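Local coordinates for protein probable zinc protease (Pseudomonas aeruginosa, PDB 4NNZ) that is a subunit of a heterodimeric zinc protease of the M16 family, probably contributing to metal-dependent peptide hydrolysis, at residues D23-I37 and W184-V198. Numbering follows the deposited sequence.
Sequences DHRAPVVVSQLWYRI and WYAPNNATLVVVGDV
A trans first torsion (chi1 -177°) swings CG1 of Ile37 away from the backbone N and lays CD1 over one face of the Trp184 indole, 3.4 Å from the centroid of the five-membered ring and almost on its normal. Tyr35, its CG anti to the carbonyl carbon (chi1 -74°), turns its ring onto that of Tyr185; the two stack face to face with centroids 4.0 Å apart and planes inclined by 28°. Ala190 CB packs beside Tyr35 CD1, while the Tyr185 hydroxyl is hydrogen-bonded to that of Tyr91. These side chains sit at one end of an antiparallel pairing of strands 28-35 and 190-196, neighbours in the middle of the mixed sheet of the N-terminal M16-type alpha/beta domain. Reciprocal backbone bonds join Val30 with Val195, Gln32 with Val193 and Trp34 with Thr191. Helix 367-379 covers the face carrying Val30, Gln32 and Val195, and helix 100-112 packs against Ser31 and Tyr35 on the other. Beyond the strand, Arg36 N donates to Asn189 O at 3.0 Å, and the bent Arg36 chain spreads its guanidinium over the backbone C of Asn189, with NH1 bonded to Asn188 O. Asn189 ND2 donates in the carbonyl plane to Trp184 O at 2.9 Å. Gly196 O accepts from Asp23 N (2.7 Å) and from Val198 N, which reach it from opposite faces of the carbonyl plane, and Asp197 N bonds to Val28 O.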
loop_
_atom_site.group_PDB
_atom_site.type_symbol
_atom_site.label_atom_id
_atom_site.label_comp_id
_atom_site.label_asym_id
_atom_site.label_seq_id
_atom_site.Cartn_x
_atom_site.Cartn_y
_atom_site.Cartn_z
ATOM N N ASP A 23 -17.690 34.991 -17.362
ATOM C CA ASP A 23 -16.797 35.612 -18.306
ATOM C C ASP A 23 -17.544 35.718 -19.616
ATOM O O ASP A 23 -17.796 34.735 -20.245
ATOM C CB ASP A 23 -15.558 34.746 -18.438
ATOM C CG ASP A 23 -14.569 35.276 -19.416
ATOM O OD1 ASP A 23 -14.947 36.047 -20.286
ATOM O OD2 ASP A 23 -13.394 34.910 -19.330
ATOM N N HIS A 24 -17.892 36.918 -20.033
ATOM C CA HIS A 24 -18.753 37.109 -21.191
ATOM C C HIS A 24 -18.021 37.449 -22.481
ATOM O O HIS A 24 -18.610 37.874 -23.435
ATOM C CB HIS A 24 -19.857 38.115 -20.900
ATOM C CG HIS A 24 -20.366 38.060 -19.503
ATOM N ND1 HIS A 24 -21.463 37.320 -19.145
ATOM C CD2 HIS A 24 -19.932 38.654 -18.374
ATOM C CE1 HIS A 24 -21.685 37.457 -17.855
ATOM N NE2 HIS A 24 -20.769 38.264 -17.362
ATOM N N ARG A 25 -16.729 37.199 -22.499
ATOM C CA ARG A 25 -15.874 37.522 -23.612
ATOM C C ARG A 25 -16.243 36.787 -24.865
ATOM O O ARG A 25 -16.007 37.252 -25.950
ATOM C CB ARG A 25 -14.429 37.275 -23.241
ATOM C CG ARG A 25 -13.785 38.497 -22.630
ATOM C CD ARG A 25 -12.379 38.216 -22.187
ATOM N NE ARG A 25 -12.341 37.047 -21.344
ATOM C CZ ARG A 25 -11.397 36.133 -21.411
ATOM N NH1 ARG A 25 -11.439 35.087 -20.614
ATOM N NH2 ARG A 25 -10.417 36.276 -22.278
ATOM N N ALA A 26 -16.830 35.628 -24.696
ATOM C CA ALA A 26 -17.285 34.858 -25.807
ATOM C C ALA A 26 -18.508 34.129 -25.349
ATOM O O ALA A 26 -18.680 33.922 -24.161
ATOM C CB ALA A 26 -16.218 33.894 -26.211
ATOM N N PRO A 27 -19.364 33.711 -26.257
ATOM C CA PRO A 27 -20.575 33.000 -25.865
ATOM C C PRO A 27 -20.385 31.496 -25.680
ATOM O O PRO A 27 -21.013 30.699 -26.334
ATOM C CB PRO A 27 -21.475 33.260 -27.046
ATOM C CG PRO A 27 -20.529 33.189 -28.164
ATOM C CD PRO A 27 -19.332 33.944 -27.696
ATOM N N VAL A 28 -19.518 31.112 -24.757
ATOM C CA VAL A 28 -19.267 29.712 -24.465
ATOM C C VAL A 28 -19.223 29.507 -22.984
ATOM O O VAL A 28 -18.853 30.389 -22.257
ATOM C CB VAL A 28 -17.913 29.285 -24.989
ATOM C CG1 VAL A 28 -17.972 29.087 -26.470
ATOM C CG2 VAL A 28 -16.889 30.334 -24.675
ATOM N N VAL A 29 -19.593 28.327 -22.534
ATOM C CA VAL A 29 -19.497 28.021 -21.125
ATOM C C VAL A 29 -18.854 26.675 -20.859
ATOM O O VAL A 29 -19.048 25.748 -21.586
ATOM C CB VAL A 29 -20.860 28.084 -20.441
ATOM C CG1 VAL A 29 -21.700 26.905 -20.846
ATOM C CG2 VAL A 29 -20.675 28.089 -18.953
ATOM N N VAL A 30 -18.121 26.580 -19.774
ATOM C CA VAL A 30 -17.453 25.356 -19.416
ATOM C C VAL A 30 -18.128 24.768 -18.189
ATOM O O VAL A 30 -18.352 25.445 -17.239
ATOM C CB VAL A 30 -15.923 25.601 -19.269
ATOM C CG1 VAL A 30 -15.350 25.293 -17.906
ATOM C CG2 VAL A 30 -15.173 24.846 -20.309
ATOM N N SER A 31 -18.445 23.498 -18.235
ATOM C CA SER A 31 -19.038 22.855 -17.102
ATOM C C SER A 31 -18.226 21.663 -16.709
ATOM O O SER A 31 -18.054 20.790 -17.496
ATOM C CB SER A 31 -20.431 22.400 -17.474
ATOM O OG SER A 31 -21.227 22.199 -16.343
ATOM N N GLN A 32 -17.711 21.595 -15.496
ATOM C CA GLN A 32 -16.940 20.426 -15.118
ATOM C C GLN A 32 -17.488 19.740 -13.909
ATOM O O GLN A 32 -17.908 20.416 -13.013
ATOM C CB GLN A 32 -15.535 20.811 -14.798
ATOM C CG GLN A 32 -15.008 21.970 -15.556
ATOM C CD GLN A 32 -13.522 21.991 -15.512
ATOM O OE1 GLN A 32 -12.935 21.523 -14.582
ATOM N NE2 GLN A 32 -12.918 22.520 -16.527
ATOM N N LEU A 33 -17.465 18.410 -13.834
ATOM C CA LEU A 33 -17.902 17.928 -12.525
ATOM C C LEU A 33 -16.820 17.186 -11.761
ATOM O O LEU A 33 -16.312 16.255 -12.277
ATOM C CB LEU A 33 -19.134 17.078 -12.659
ATOM C CG LEU A 33 -19.822 16.592 -11.401
ATOM C CD1 LEU A 33 -19.707 17.589 -10.287
ATOM C CD2 LEU A 33 -21.270 16.339 -11.667
ATOM N N TRP A 34 -16.471 17.581 -10.538
ATOM C CA TRP A 34 -15.343 16.962 -9.871
ATOM C C TRP A 34 -15.778 16.162 -8.679
ATOM O O TRP A 34 -16.345 16.681 -7.772
ATOM C CB TRP A 34 -14.390 18.033 -9.388
ATOM C CG TRP A 34 -13.735 18.765 -10.457
ATOM C CD1 TRP A 34 -14.308 19.608 -11.305
ATOM C CD2 TRP A 34 -12.368 18.708 -10.815
ATOM N NE1 TRP A 34 -13.414 20.085 -12.166
ATOM C CE2 TRP A 34 -12.201 19.541 -11.891
ATOM C CE3 TRP A 34 -11.271 18.021 -10.331
ATOM C CZ2 TRP A 34 -10.998 19.721 -12.486
ATOM C CZ3 TRP A 34 -10.095 18.191 -10.917
ATOM C CH2 TRP A 34 -9.953 19.027 -11.989
ATOM N N TYR A 35 -15.472 14.883 -8.682
ATOM C CA TYR A 35 -15.827 14.006 -7.604
ATOM C C TYR A 35 -14.591 13.722 -6.808
ATOM O O TYR A 35 -13.566 13.509 -7.359
ATOM C CB TYR A 35 -16.330 12.697 -8.137
ATOM C CG TYR A 35 -17.696 12.699 -8.743
ATOM C CD1 TYR A 35 -18.826 12.616 -7.969
ATOM C CD2 TYR A 35 -17.851 12.729 -10.099
ATOM C CE1 TYR A 35 -20.068 12.596 -8.538
ATOM C CE2 TYR A 35 -19.086 12.705 -10.671
ATOM C CZ TYR A 35 -20.189 12.636 -9.885
ATOM O OH TYR A 35 -21.394 12.617 -10.494
ATOM N N ARG A 36 -14.684 13.719 -5.497
ATOM C CA ARG A 36 -13.535 13.439 -4.685
ATOM C C ARG A 36 -13.333 11.965 -4.441
ATOM O O ARG A 36 -13.468 11.483 -3.355
ATOM C CB ARG A 36 -13.654 14.175 -3.382
ATOM C CG ARG A 36 -13.716 15.654 -3.527
ATOM C CD ARG A 36 -14.050 16.284 -2.211
ATOM N NE ARG A 36 -15.213 17.124 -2.323
ATOM C CZ ARG A 36 -16.281 17.009 -1.566
ATOM N NH1 ARG A 36 -16.344 16.086 -0.639
ATOM N NH2 ARG A 36 -17.283 17.817 -1.738
ATOM N N ILE A 37 -13.016 11.248 -5.480
ATOM C CA ILE A 37 -12.677 9.888 -5.325
ATOM C C ILE A 37 -11.518 9.634 -6.264
ATOM O O ILE A 37 -11.387 10.281 -7.252
ATOM C CB ILE A 37 -13.904 9.001 -5.536
ATOM C CG1 ILE A 37 -13.558 7.552 -5.294
ATOM C CG2 ILE A 37 -14.510 9.241 -6.880
ATOM C CD1 ILE A 37 -12.956 7.307 -3.955
ATOM N N TRP A 184 -19.307 6.628 -3.430
ATOM C CA TRP A 184 -18.550 7.836 -3.634
ATOM C C TRP A 184 -19.089 8.843 -4.599
ATOM O O TRP A 184 -18.724 9.982 -4.537
ATOM C CB TRP A 184 -17.151 7.486 -4.067
ATOM C CG TRP A 184 -16.395 6.707 -3.124
ATOM C CD1 TRP A 184 -16.032 5.442 -3.263
ATOM C CD2 TRP A 184 -15.838 7.149 -1.902
ATOM N NE1 TRP A 184 -15.305 5.042 -2.208
ATOM C CE2 TRP A 184 -15.172 6.089 -1.355
ATOM C CE3 TRP A 184 -15.853 8.344 -1.214
ATOM C CZ2 TRP A 184 -14.529 6.173 -0.177
ATOM C CZ3 TRP A 184 -15.220 8.417 -0.049
ATOM C CH2 TRP A 184 -14.576 7.350 0.467
ATOM N N TYR A 185 -19.912 8.418 -5.525
ATOM C CA TYR A 185 -20.448 9.340 -6.482
ATOM C C TYR A 185 -21.678 9.966 -5.915
ATOM O O TYR A 185 -22.768 9.596 -6.233
ATOM C CB TYR A 185 -20.752 8.623 -7.774
ATOM C CG TYR A 185 -19.621 8.634 -8.737
ATOM C CD1 TYR A 185 -18.402 8.094 -8.411
ATOM C CD2 TYR A 185 -19.767 9.176 -9.970
ATOM C CE1 TYR A 185 -17.358 8.111 -9.294
ATOM C CE2 TYR A 185 -18.731 9.190 -10.853
ATOM C CZ TYR A 185 -17.535 8.660 -10.504
ATOM O OH TYR A 185 -16.533 8.690 -11.393
ATOM N N ALA A 186 -21.486 10.900 -5.032
ATOM C CA ALA A 186 -22.584 11.483 -4.359
ATOM C C ALA A 186 -22.432 12.980 -4.347
ATOM O O ALA A 186 -21.343 13.489 -4.383
ATOM C CB ALA A 186 -22.667 10.947 -2.966
ATOM N N PRO A 187 -23.541 13.691 -4.205
ATOM C CA PRO A 187 -23.582 15.139 -4.317
ATOM C C PRO A 187 -22.724 15.792 -3.298
ATOM O O PRO A 187 -22.120 16.780 -3.570
ATOM C CB PRO A 187 -25.030 15.451 -4.040
ATOM C CG PRO A 187 -25.764 14.179 -4.271
ATOM C CD PRO A 187 -24.805 13.116 -4.637
ATOM N N ASN A 188 -22.637 15.198 -2.136
ATOM C CA ASN A 188 -21.841 15.752 -1.090
ATOM C C ASN A 188 -20.399 15.342 -1.231
ATOM O O ASN A 188 -19.578 15.700 -0.434
ATOM C CB ASN A 188 -22.400 15.407 0.269
ATOM C CG ASN A 188 -22.753 13.955 0.413
ATOM O OD1 ASN A 188 -23.609 13.452 -0.269
ATOM N ND2 ASN A 188 -22.109 13.294 1.332
ATOM N N ASN A 189 -20.099 14.586 -2.268
ATOM C CA ASN A 189 -18.733 14.298 -2.622
ATOM C C ASN A 189 -18.283 14.987 -3.875
ATOM O O ASN A 189 -17.289 14.648 -4.415
ATOM C CB ASN A 189 -18.512 12.810 -2.749
ATOM C CG ASN A 189 -17.097 12.421 -2.485
ATOM O OD1 ASN A 189 -16.427 13.036 -1.704
ATOM N ND2 ASN A 189 -16.637 11.417 -3.152
ATOM N N ALA A 190 -19.034 15.950 -4.339
ATOM C CA ALA A 190 -18.807 16.496 -5.646
ATOM C C ALA A 190 -18.818 18.000 -5.735
ATOM O O ALA A 190 -19.388 18.664 -4.927
ATOM C CB ALA A 190 -19.794 15.907 -6.616
ATOM N N THR A 191 -18.139 18.529 -6.728
ATOM C CA THR A 191 -18.171 19.953 -7.002
ATOM C C THR A 191 -18.522 20.247 -8.433
ATOM O O THR A 191 -17.953 19.696 -9.296
ATOM C CB THR A 191 -16.846 20.633 -6.722
ATOM O OG1 THR A 191 -16.448 20.342 -5.406
ATOM C CG2 THR A 191 -17.021 22.052 -6.773
ATOM N N LEU A 192 -19.453 21.147 -8.666
ATOM C CA LEU A 192 -19.818 21.529 -9.991
ATOM C C LEU A 192 -19.198 22.857 -10.230
ATOM O O LEU A 192 -19.335 23.727 -9.430
ATOM C CB LEU A 192 -21.307 21.677 -10.083
ATOM C CG LEU A 192 -21.787 22.312 -11.371
ATOM C CD1 LEU A 192 -21.444 21.453 -12.551
ATOM C CD2 LEU A 192 -23.266 22.556 -11.310
ATOM N N VAL A 193 -18.474 23.001 -11.326
ATOM C CA VAL A 193 -17.831 24.253 -11.618
ATOM C C VAL A 193 -18.257 24.805 -12.940
ATOM O O VAL A 193 -18.248 24.108 -13.908
ATOM C CB VAL A 193 -16.319 24.123 -11.616
ATOM C CG1 VAL A 193 -15.712 25.487 -11.772
ATOM C CG2 VAL A 193 -15.874 23.513 -10.324
ATOM N N VAL A 194 -18.670 26.060 -12.962
ATOM C CA VAL A 194 -19.094 26.689 -14.197
ATOM C C VAL A 194 -18.421 28.008 -14.482
ATOM O O VAL A 194 -18.476 28.910 -13.685
ATOM C CB VAL A 194 -20.606 26.904 -14.206
ATOM C CG1 VAL A 194 -21.065 27.393 -15.549
ATOM C CG2 VAL A 194 -21.314 25.621 -13.871
ATOM N N VAL A 195 -17.798 28.130 -15.627
ATOM C CA VAL A 195 -17.282 29.414 -16.021
ATOM C C VAL A 195 -17.599 29.766 -17.470
ATOM O O VAL A 195 -17.681 28.911 -18.330
ATOM C CB VAL A 195 -15.811 29.666 -15.568
ATOM C CG1 VAL A 195 -15.256 28.554 -14.731
ATOM C CG2 VAL A 195 -14.877 30.014 -16.687
ATOM N N GLY A 196 -17.790 31.047 -17.715
ATOM C CA GLY A 196 -18.159 31.469 -19.034
ATOM C C GLY A 196 -19.276 32.471 -19.072
ATOM O O GLY A 196 -19.561 33.139 -18.124
ATOM N N ASP A 197 -19.944 32.504 -20.197
ATOM C CA ASP A 197 -20.942 33.481 -20.511
ATOM C C ASP A 197 -22.250 33.080 -19.871
ATOM O O ASP A 197 -23.177 32.677 -20.531
ATOM C CB ASP A 197 -21.080 33.492 -22.027
ATOM C CG ASP A 197 -21.920 34.606 -22.541
ATOM O OD1 ASP A 197 -21.840 35.717 -22.021
ATOM O OD2 ASP A 197 -22.648 34.374 -23.503
ATOM N N VAL A 198 -22.315 33.186 -18.559
ATOM C CA VAL A 198 -23.539 32.896 -17.854
ATOM C C VAL A 198 -23.650 33.774 -16.654
ATOM O O VAL A 198 -22.703 34.408 -16.264
ATOM C CB VAL A 198 -23.620 31.471 -17.317
ATOM C CG1 VAL A 198 -23.818 30.477 -18.425
ATOM C CG2 VAL A 198 -22.405 31.160 -16.491
HETATM O O HOH W 1 -14.213 12.422 -0.662
HETATM O O HOH W 2 -19.922 18.477 -2.036
#